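L-Ribose isomerase (Acinetobacter, PDB 4Q0S) catalyses the aldose-ketose isomerisation of L-ribose, probably to L-ribulose, within a cupin barrel that here holds a cobalt ion and bound ribitol. Local coordinates at residues P70-I75 / F113-H118; M133-S138 / V182-G187; E176-Y181 / L198-C203. One frame throughout, in Å; residues are numbered along the deposited sequence.

Interaction 1: P70-I75 / F113-H118. With CO (cobalt (II) ion), chain B; RB0 (D-ribitol), chain C.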
loop_
_atom_site.group_PDB
_atom_site.type_symbol
_atom_site.label_atom_id
_atom_site.label_comp_id
_atom_site.label_asym_id
_atom_site.label_seq_id
_atom_site.Cartn_x
_atom_site.Cartn_y
_atom_site.Cartn_z
ATOM N N PRO A 70 -12.766 0.643 26.808
ATOM C CA PRO A 70 -11.740 1.634 27.140
ATOM C C PRO A 70 -10.657 1.151 28.105
ATOM O O PRO A 70 -10.888 1.013 29.311
ATOM C CB PRO A 70 -12.554 2.790 27.717
ATOM C CG PRO A 70 -13.695 2.083 28.396
ATOM C CD PRO A 70 -14.074 1.027 27.374
ATOM N N TYR A 71 -9.475 0.883 27.557
ATOM C CA TYR A 71 -8.333 0.454 28.350
ATOM C C TYR A 71 -7.102 1.172 27.815
ATOM O O TYR A 71 -7.116 1.682 26.692
ATOM C CB TYR A 71 -8.154 -1.064 28.265
ATOM C CG TYR A 71 -9.129 -1.829 29.136
ATOM C CD1 TYR A 71 -8.913 -1.955 30.511
ATOM C CD2 TYR A 71 -10.287 -2.389 28.597
ATOM C CE1 TYR A 71 -9.828 -2.617 31.331
ATOM C CE2 TYR A 71 -11.212 -3.053 29.407
ATOM C CZ TYR A 71 -10.974 -3.162 30.773
ATOM O OH TYR A 71 -11.887 -3.803 31.583
ATOM N N GLU A 72 -6.049 1.234 28.626
ATOM C CA GLU A 72 -4.828 1.905 28.217
ATOM C C GLU A 72 -3.763 0.860 27.906
ATOM O O GLU A 72 -3.130 0.286 28.802
ATOM C CB GLU A 72 -4.382 2.887 29.315
ATOM C CG GLU A 72 -5.533 3.827 29.703
ATOM C CD GLU A 72 -5.172 4.904 30.719
ATOM O OE1 GLU A 72 -4.230 4.710 31.515
ATOM O OE2 GLU A 72 -5.859 5.945 30.723
ATOM N N ALA A 73 -3.597 0.614 26.609
ATOM C CA ALA A 73 -2.652 -0.367 26.099
ATOM C C ALA A 73 -2.432 -0.081 24.615
ATOM O O ALA A 73 -3.328 0.418 23.925
ATOM C CB ALA A 73 -3.207 -1.768 26.288
ATOM N N MET A 74 -1.245 -0.412 24.122
ATOM C CA MET A 74 -0.923 -0.154 22.728
ATOM C C MET A 74 0.314 -0.924 22.331
ATOM O O MET A 74 0.989 -1.525 23.169
ATOM C CB MET A 74 -0.634 1.331 22.531
ATOM C CG MET A 74 0.705 1.731 23.144
ATOM S SD MET A 74 0.961 3.499 23.250
ATOM C CE MET A 74 1.049 3.898 21.491
ATOM N N ILE A 75 0.619 -0.868 21.041
ATOM C CA ILE A 75 1.794 -1.533 20.509
ATOM C C ILE A 75 2.677 -0.485 19.862
ATOM O O ILE A 75 2.178 0.436 19.218
ATOM C CB ILE A 75 1.417 -2.580 19.435
ATOM C CG1 ILE A 75 0.669 -3.740 20.087
ATOM C CG2 ILE A 75 2.675 -3.064 18.710
ATOM C CD1 ILE A 75 0.302 -4.832 19.128
ATOM N N PHE A 113 -6.432 3.369 24.560
ATOM C CA PHE A 113 -5.704 4.636 24.633
ATOM C C PHE A 113 -4.207 4.545 24.902
ATOM O O PHE A 113 -3.712 3.558 25.440
ATOM C CB PHE A 113 -6.212 5.510 25.799
ATOM C CG PHE A 113 -7.664 5.871 25.755
ATOM C CD1 PHE A 113 -8.650 4.906 25.936
ATOM C CD2 PHE A 113 -8.046 7.203 25.619
ATOM C CE1 PHE A 113 -9.997 5.268 25.989
ATOM C CE2 PHE A 113 -9.380 7.575 25.669
ATOM C CZ PHE A 113 -10.361 6.611 25.854
ATOM N N CYS A 114 -3.506 5.615 24.525
ATOM C CA CYS A 114 -2.104 5.801 24.874
ATOM C C CYS A 114 -2.482 6.822 25.969
ATOM O O CYS A 114 -2.959 7.913 25.666
ATOM C CB CYS A 114 -1.309 6.495 23.777
ATOM S SG CYS A 114 0.360 6.997 24.317
ATOM N N PRO A 115 -2.305 6.465 27.248
ATOM C CA PRO A 115 -2.652 7.329 28.386
ATOM C C PRO A 115 -2.017 8.714 28.552
ATOM O O PRO A 115 -0.929 8.993 28.046
ATOM C CB PRO A 115 -2.381 6.419 29.582
ATOM C CG PRO A 115 -1.188 5.661 29.129
ATOM C CD PRO A 115 -1.563 5.280 27.705
ATOM N N PRO A 116 -2.719 9.609 29.270
ATOM C CA PRO A 116 -2.242 10.970 29.525
ATOM C C PRO A 116 -0.826 10.988 30.077
ATOM O O PRO A 116 -0.515 10.300 31.055
ATOM C CB PRO A 116 -3.251 11.497 30.537
ATOM C CG PRO A 116 -4.524 10.882 30.067
ATOM C CD PRO A 116 -4.095 9.441 29.778
ATOM N N HIS A 117 0.030 11.784 29.452
ATOM C CA HIS A 117 1.408 11.914 29.895
ATOM C C HIS A 117 2.042 13.082 29.165
ATOM O O HIS A 117 1.442 13.656 28.248
ATOM C CB HIS A 117 2.194 10.632 29.591
ATOM C CG HIS A 117 2.382 10.375 28.126
ATOM N ND1 HIS A 117 1.351 9.985 27.300
ATOM C CD2 HIS A 117 3.473 10.501 27.333
ATOM C CE1 HIS A 117 1.798 9.883 26.058
ATOM N NE2 HIS A 117 3.083 10.192 26.052
ATOM N N HIS A 118 3.246 13.451 29.582
ATOM C CA HIS A 118 3.959 14.522 28.912
ATOM C C HIS A 118 5.438 14.218 29.001
ATOM O O HIS A 118 5.860 13.422 29.839
ATOM C CB HIS A 118 3.640 15.897 29.526
ATOM C CG HIS A 118 4.365 16.192 30.801
ATOM N ND1 HIS A 118 3.938 15.733 32.027
ATOM C CD2 HIS A 118 5.484 16.916 31.040
ATOM C CE1 HIS A 118 4.761 16.162 32.968
ATOM N NE2 HIS A 118 5.709 16.881 32.394
HETATM CO CO CO B . 4.195 10.955 24.178
HETATM C C1 RB0 C . 4.113 6.239 24.745
HETATM O O1 RB0 C . 4.352 5.272 25.753
HETATM C C2 RB0 C . 5.359 6.394 23.884
HETATM O O2 RB0 C . 6.371 7.084 24.614
HETATM C C3 RB0 C . 5.023 7.135 22.573
HETATM O O3 RB0 C . 6.132 7.071 21.688
HETATM C C4 RB0 C . 4.621 8.598 22.791
HETATM O O4 RB0 C . 5.105 9.052 24.046
HETATM C C5 RB0 C . 3.103 8.741 22.735
HETATM O O5 RB0 C . 2.738 10.120 22.769
#
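The backbone N of Phe-113 donates to Tyr-71 O at 2.8 Å (149° at the hydrogen), lying in the plane of that carbonyl. The same oxygen sits at the edge of the Phe-113 ring, 3.6 Å from CD1. Farther round the ring, CE1 packs on CB of Pro-70 at 4.0 Å. A weak return bond, Ala-73 N to Phe-113 O, is the other backbone link between the two segments. Beyond Phe-113, the Glu-72 side chain crosses the ring of Pro-115. With its CG turned away from the carbonyl carbon (chi1 -52°) and the chain extended beyond, it brings OE1 to 3.2 Å from Pro-115 CB. The carboxylate thus lies against hydrocarbon on this side, while Arg-171 forms a salt bridge to OE1 and the hydroxyl of Tyr-175 bonds to OE2. Sulfur meets sulfur where Met-74 SD approaches Cys-114 SG at 3.7 Å, and Cys-114 SG in turn touches C5 of ribitol at 3.6 Å. After the corner at Pro-116 the strand delivers His-117 to the metal. Its ND1-H points almost straight at Pro-115 O, 2.6 Å away (160° at the hydrogen) and close to the ring plane, which restrains the ring's rotation and turns NE2 to the cobalt at 2.3 Å. His-119, Glu-124 and His-199 supply the remaining protein ligands, and ribitol O4 and O5 complete the coordination. The buried contact therefore grades from backbone bonding and a charge paired beside prolines, through the Cys-114 thiol that borders the sugar, backed by Met-74, to a metal ligand oriented by a carbonyl two residues earlier, before the corner. That carbonyl is a second-shell partner and would probably strengthen NE2 as an electron donor to the cobalt.

Interaction 2: M133-S138 / V182-G187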
loop_
_atom_site.group_PDB
_atom_site.type_symbol
_atom_site.label_atom_id
_atom_site.label_comp_id
_atom_site.label_asym_id
_atom_site.label_seq_id
_atom_site.Cartn_x
_atom_site.Cartn_y
_atom_site.Cartn_z
ATOM N N MET A 133 -7.196 9.064 14.425
ATOM C CA MET A 133 -6.613 9.282 15.727
ATOM C C MET A 133 -7.252 10.445 16.463
ATOM O O MET A 133 -7.300 11.570 15.957
ATOM C CB MET A 133 -5.116 9.518 15.551
ATOM C CG MET A 133 -4.358 9.849 16.807
ATOM S SD MET A 133 -2.700 10.368 16.357
ATOM C CE MET A 133 -1.757 9.878 17.827
ATOM N N GLU A 134 -7.762 10.163 17.658
ATOM C CA GLU A 134 -8.370 11.197 18.476
ATOM C C GLU A 134 -7.361 11.562 19.548
ATOM O O GLU A 134 -7.041 10.759 20.431
ATOM C CB GLU A 134 -9.685 10.708 19.090
ATOM C CG GLU A 134 -10.808 10.628 18.063
ATOM C CD GLU A 134 -12.170 10.343 18.677
ATOM O OE1 GLU A 134 -13.109 11.114 18.400
ATOM O OE2 GLU A 134 -12.308 9.356 19.423
ATOM N N VAL A 135 -6.845 12.779 19.437
ATOM C CA VAL A 135 -5.841 13.285 20.359
ATOM C C VAL A 135 -6.460 14.235 21.372
ATOM O O VAL A 135 -7.263 15.103 21.030
ATOM C CB VAL A 135 -4.717 14.034 19.593
ATOM C CG1 VAL A 135 -3.560 14.353 20.534
ATOM C CG2 VAL A 135 -4.231 13.188 18.423
ATOM N N PHE A 136 -6.086 14.044 22.629
ATOM C CA PHE A 136 -6.562 14.878 23.717
ATOM C C PHE A 136 -5.282 15.490 24.257
ATOM O O PHE A 136 -4.292 14.783 24.461
ATOM C CB PHE A 136 -7.243 14.005 24.779
ATOM C CG PHE A 136 -8.274 13.064 24.211
ATOM C CD1 PHE A 136 -9.546 13.521 23.862
ATOM C CD2 PHE A 136 -7.956 11.729 23.975
ATOM C CE1 PHE A 136 -10.484 12.661 23.282
ATOM C CE2 PHE A 136 -8.884 10.864 23.397
ATOM C CZ PHE A 136 -10.152 11.331 23.049
ATOM N N TYR A 137 -5.276 16.803 24.465
ATOM C CA TYR A 137 -4.072 17.439 24.962
ATOM C C TYR A 137 -4.304 18.784 25.634
ATOM O O TYR A 137 -5.377 19.378 25.532
ATOM C CB TYR A 137 -3.074 17.632 23.820
ATOM C CG TYR A 137 -3.538 18.627 22.778
ATOM C CD1 TYR A 137 -4.510 18.282 21.843
ATOM C CD2 TYR A 137 -3.007 19.919 22.731
ATOM C CE1 TYR A 137 -4.942 19.191 20.881
ATOM C CE2 TYR A 137 -3.436 20.840 21.777
ATOM C CZ TYR A 137 -4.401 20.469 20.853
ATOM O OH TYR A 137 -4.816 21.355 19.888
ATOM N N SER A 138 -3.265 19.251 26.321
ATOM C CA SER A 138 -3.288 20.537 27.004
ATOM C C SER A 138 -2.540 21.504 26.095
ATOM O O SER A 138 -1.371 21.291 25.783
ATOM C CB SER A 138 -2.574 20.444 28.353
ATOM O OG SER A 138 -2.544 21.714 28.988
ATOM N N VAL A 182 -8.487 16.990 18.878
ATOM C CA VAL A 182 -8.347 17.040 17.434
ATOM C C VAL A 182 -8.424 15.610 16.914
ATOM O O VAL A 182 -7.933 14.679 17.556
ATOM C CB VAL A 182 -6.998 17.695 17.007
ATOM C CG1 VAL A 182 -5.818 16.845 17.457
ATOM C CG2 VAL A 182 -6.974 17.891 15.515
ATOM N N ARG A 183 -9.070 15.436 15.770
ATOM C CA ARG A 183 -9.194 14.124 15.159
ATOM C C ARG A 183 -8.346 14.141 13.893
ATOM O O ARG A 183 -8.611 14.913 12.974
ATOM C CB ARG A 183 -10.662 13.830 14.838
ATOM C CG ARG A 183 -10.924 12.391 14.409
ATOM C CD ARG A 183 -12.338 11.954 14.789
ATOM N NE ARG A 183 -12.658 10.626 14.273
ATOM C CZ ARG A 183 -13.715 9.912 14.648
ATOM N NH1 ARG A 183 -14.556 10.397 15.554
ATOM N NH2 ARG A 183 -13.941 8.722 14.104
ATOM N N LEU A 184 -7.321 13.291 13.860
ATOM C CA LEU A 184 -6.405 13.223 12.723
ATOM C C LEU A 184 -6.708 12.031 11.823
ATOM O O LEU A 184 -7.092 10.960 12.301
ATOM C CB LEU A 184 -4.959 13.113 13.220
ATOM C CG LEU A 184 -4.467 14.211 14.172
ATOM C CD1 LEU A 184 -3.042 13.893 14.630
ATOM C CD2 LEU A 184 -4.524 15.564 13.474
ATOM N N ARG A 185 -6.514 12.227 10.522
ATOM C CA ARG A 185 -6.760 11.186 9.530
ATOM C C ARG A 185 -5.587 11.042 8.571
ATOM O O ARG A 185 -4.708 11.896 8.519
ATOM C CB ARG A 185 -8.025 11.515 8.727
ATOM C CG ARG A 185 -9.316 11.334 9.502
ATOM C CD ARG A 185 -10.510 11.778 8.670
ATOM N NE ARG A 185 -10.751 13.206 8.812
ATOM C CZ ARG A 185 -11.361 13.754 9.856
ATOM N NH1 ARG A 185 -11.803 12.989 10.845
ATOM N NH2 ARG A 185 -11.514 15.070 9.922
ATOM N N ALA A 186 -5.585 9.957 7.808
ATOM C CA ALA A 186 -4.523 9.731 6.841
ATOM C C ALA A 186 -4.571 10.865 5.831
ATOM O O ALA A 186 -5.646 11.270 5.400
ATOM C CB ALA A 186 -4.722 8.385 6.137
ATOM N N GLY A 187 -3.405 11.390 5.473
ATOM C CA GLY A 187 -3.362 12.466 4.505
ATOM C C GLY A 187 -3.343 13.856 5.113
ATOM O O GLY A 187 -3.098 14.830 4.404
#
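Val-182, Met-133 and Leu-184 bury the most surface here, all on one face of an antiparallel strand pair. Val-182 sets CG1 against Val-135 CB at 3.7 Å, because chi1 of 65° places that methyl between its backbone N and carbonyl carbon; the same methyl approaches the Tyr-137 ring obliquely. Met-133 and Leu-184 run side by side in the same direction, with SD 3.9 Å from Leu-184 CD1. That CD1 also meets Val-135 CG2 at 4.0 Å. Met-133 and Leu-184 form a hydrogen-bonded pair, Met-133 N to Leu-184 O at 2.8 Å and Leu-184 N to Met-133 O at 2.7 Å; Val-135 and Val-182 form the next. The intervening non-hydrogen-bonded pair occupies the sheet's other face: Arg-183 NH1 reaches Glu-134 OE1 at 3.3 Å, a salt bridge with the two planar groups 63° apart. It is secondary for both residues, since Glu-134 is held by Tyr-181 and Arg-202, and Arg-183 NE pairs with Glu-132. The aliphatic face meets strands 124-130 and 191-193 of the facing sheet. Two antiparallel sheets packing their apolar faces together in this way are the build of the cupin barrel.

Interaction 3: E176-Y181 / L198-C203. With CO (cobalt (II) ion), chain B; RB0 (D-ribitol), chain C.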
loop_
_atom_site.group_PDB
_atom_site.type_symbol
_atom_site.label_atom_id
_atom_site.label_comp_id
_atom_site.label_asym_id
_atom_site.label_seq_id
_atom_site.Cartn_x
_atom_site.Cartn_y
_atom_site.Cartn_z
ATOM N N GLU A 176 -8.600 14.961 32.757
ATOM C CA GLU A 176 -9.149 16.276 33.087
ATOM C C GLU A 176 -8.513 17.480 32.405
ATOM O O GLU A 176 -9.207 18.292 31.802
ATOM C CB GLU A 176 -9.099 16.497 34.600
ATOM C CG GLU A 176 -10.272 15.925 35.370
ATOM C CD GLU A 176 -11.591 16.544 34.952
ATOM O OE1 GLU A 176 -12.234 16.006 34.026
ATOM O OE2 GLU A 176 -11.976 17.576 35.543
ATOM N N LYS A 177 -7.195 17.598 32.509
ATOM C CA LYS A 177 -6.472 18.727 31.928
ATOM C C LYS A 177 -6.250 18.689 30.417
ATOM O O LYS A 177 -5.815 19.683 29.827
ATOM C CB LYS A 177 -5.113 18.885 32.621
ATOM C CG LYS A 177 -5.178 19.443 34.032
ATOM C CD LYS A 177 -3.782 19.524 34.631
ATOM C CE LYS A 177 -3.726 20.461 35.829
ATOM N NZ LYS A 177 -4.594 20.026 36.954
ATOM N N LEU A 178 -6.525 17.552 29.786
ATOM C CA LEU A 178 -6.334 17.433 28.341
ATOM C C LEU A 178 -7.629 17.828 27.649
ATOM O O LEU A 178 -8.270 17.017 26.976
ATOM C CB LEU A 178 -5.939 15.996 27.972
ATOM C CG LEU A 178 -4.554 15.566 28.469
ATOM C CD1 LEU A 178 -4.514 15.570 29.998
ATOM C CD2 LEU A 178 -4.226 14.175 27.927
ATOM N N THR A 179 -7.981 19.101 27.802
ATOM C CA THR A 179 -9.216 19.658 27.266
ATOM C C THR A 179 -9.256 19.922 25.760
ATOM O O THR A 179 -10.339 19.955 25.171
ATOM C CB THR A 179 -9.562 20.958 28.021
ATOM O OG1 THR A 179 -8.533 21.928 27.798
ATOM C CG2 THR A 179 -9.638 20.683 29.514
ATOM N N SER A 180 -8.097 20.117 25.138
ATOM C CA SER A 180 -8.061 20.350 23.697
ATOM C C SER A 180 -8.176 19.015 22.973
ATOM O O SER A 180 -7.663 17.996 23.437
ATOM C CB SER A 180 -6.770 21.062 23.289
ATOM O OG SER A 180 -6.843 22.446 23.598
ATOM N N TYR A 181 -8.845 19.026 21.829
ATOM C CA TYR A 181 -9.072 17.805 21.069
ATOM C C TYR A 181 -8.945 18.023 19.571
ATOM O O TYR A 181 -9.262 19.094 19.055
ATOM C CB TYR A 181 -10.473 17.277 21.388
ATOM C CG TYR A 181 -11.032 16.272 20.403
ATOM C CD1 TYR A 181 -10.876 14.900 20.604
ATOM C CD2 TYR A 181 -11.751 16.697 19.283
ATOM C CE1 TYR A 181 -11.434 13.972 19.717
ATOM C CE2 TYR A 181 -12.306 15.781 18.393
ATOM C CZ TYR A 181 -12.148 14.424 18.615
ATOM O OH TYR A 181 -12.720 13.525 17.746
ATOM N N LEU A 198 0.868 17.937 27.916
ATOM C CA LEU A 198 0.125 16.737 28.271
ATOM C C LEU A 198 -0.620 16.257 27.035
ATOM O O LEU A 198 -1.219 17.051 26.308
ATOM C CB LEU A 198 -0.894 17.032 29.368
ATOM C CG LEU A 198 -0.388 17.261 30.791
ATOM C CD1 LEU A 198 -1.514 17.859 31.624
ATOM C CD2 LEU A 198 0.092 15.939 31.387
ATOM N N HIS A 199 -0.580 14.955 26.788
ATOM C CA HIS A 199 -1.285 14.409 25.644
ATOM C C HIS A 199 -1.644 12.947 25.834
ATOM O O HIS A 199 -1.050 12.238 26.647
ATOM C CB HIS A 199 -0.471 14.594 24.356
ATOM C CG HIS A 199 0.887 13.966 24.394
ATOM N ND1 HIS A 199 1.938 14.500 25.109
ATOM C CD2 HIS A 199 1.361 12.833 23.822
ATOM C CE1 HIS A 199 2.999 13.722 24.977
ATOM N NE2 HIS A 199 2.676 12.703 24.201
ATOM N N ALA A 200 -2.656 12.529 25.085
ATOM C CA ALA A 200 -3.161 11.171 25.095
ATOM C C ALA A 200 -3.921 11.017 23.784
ATOM O O ALA A 200 -4.259 12.007 23.134
ATOM C CB ALA A 200 -4.110 10.964 26.280
ATOM N N PHE A 201 -4.172 9.781 23.379
ATOM C CA PHE A 201 -4.909 9.556 22.154
ATOM C C PHE A 201 -5.511 8.167 22.129
ATOM O O PHE A 201 -5.037 7.262 22.812
ATOM C CB PHE A 201 -4.008 9.793 20.934
ATOM C CG PHE A 201 -2.765 8.943 20.899
ATOM C CD1 PHE A 201 -2.809 7.633 20.427
ATOM C CD2 PHE A 201 -1.537 9.469 21.301
ATOM C CE1 PHE A 201 -1.641 6.859 20.351
ATOM C CE2 PHE A 201 -0.366 8.705 21.230
ATOM C CZ PHE A 201 -0.420 7.397 20.752
ATOM N N ARG A 202 -6.576 8.010 21.354
ATOM C CA ARG A 202 -7.244 6.727 21.248
ATOM C C ARG A 202 -7.730 6.501 19.828
ATOM O O ARG A 202 -7.760 7.417 19.004
ATOM C CB ARG A 202 -8.475 6.670 22.161
ATOM C CG ARG A 202 -9.660 7.462 21.604
ATOM C CD ARG A 202 -10.985 7.134 22.303
ATOM N NE ARG A 202 -12.115 7.760 21.614
ATOM C CZ ARG A 202 -13.391 7.582 21.944
ATOM N NH1 ARG A 202 -13.716 6.793 22.963
ATOM N NH2 ARG A 202 -14.347 8.184 21.244
ATOM N N CYS A 203 -8.119 5.259 19.577
ATOM C CA CYS A 203 -8.694 4.850 18.319
ATOM C C CYS A 203 -10.190 4.851 18.630
ATOM O O CYS A 203 -10.602 4.330 19.666
ATOM C CB CYS A 203 -8.246 3.429 17.971
ATOM S SG CYS A 203 -9.103 2.705 16.560
HETATM CO CO CO B . 4.195 10.955 24.178
HETATM C C1 RB0 C . 4.113 6.239 24.745
HETATM O O1 RB0 C . 4.352 5.272 25.753
HETATM C C2 RB0 C . 5.359 6.394 23.884
HETATM O O2 RB0 C . 6.371 7.084 24.614
HETATM C C3 RB0 C . 5.023 7.135 22.573
HETATM O O3 RB0 C . 6.132 7.071 21.688
HETATM C C4 RB0 C . 4.621 8.598 22.791
HETATM O O4 RB0 C . 5.105 9.052 24.046
HETATM C C5 RB0 C . 3.103 8.741 22.735
HETATM O O5 RB0 C . 2.738 10.120 22.769
#
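Leu-178 lays its CD2 methyl over the strand at His-199 and Ala-200, 3.5 Å from the carbonyl carbon of His-199 and 3.6 Å from Ala-200 CB. Its other methyl, CD1, lies 4.0 Å from Leu-198 CB, the two leucine side chains crossing at about a right angle. Leu-198 CD1 meets the aliphatic start of Lys-177, the side chains crossing at a slant, 3.9 Å from its CB, before the lysine chain leads away. Leu-178 is the centre of an inverse gamma turn, and its carbonyl accepts from Trp-161 NE1; Pro-116 and Phe-136 also touch its side chain. His-199 starts in the other direction from its backbone. With chi1 of 58° its CG stands between N and the carbonyl carbon, and NE2 binds the cobalt at 2.3 Å while ND1 bonds to His-197 O. Ribitol O5 lies at the histidine ring edge and likewise at that of Phe-201, 3.7 Å from CE2. The strand thus carries two chemistries: hydrocarbon from the 176-181 turn covers its back purely by van der Waals packing, whereas its front presents a nitrogen ligand and an aromatic edge to the metal-bound polyol.

How the interactions relate
Interactions 1 and 3 lie on neighbouring strands, joined by backbone pairs His-199 N to His-117 O and Cys-114 N to Phe-201 O, each 2.8 Å. Both bring a histidine to the same cobalt and touch the same ribitol; their centres are 10 Å apart. Interaction 2 continues this sheet to strand 180-185, whose preceding turn supplies one half of interaction 3. Its Glu-134 ties the two together: OE1 is 2.5 Å from Tyr-181 OH and OE2 2.7 Å from Arg-202 NE. Interactions 1 and 2 meet where Phe-113 CE2 packs on Phe-136 CE2 at 4.0 Å. Interaction 2 is farther from the metal, the Met-133 side chain lying about 9 Å from cobalt.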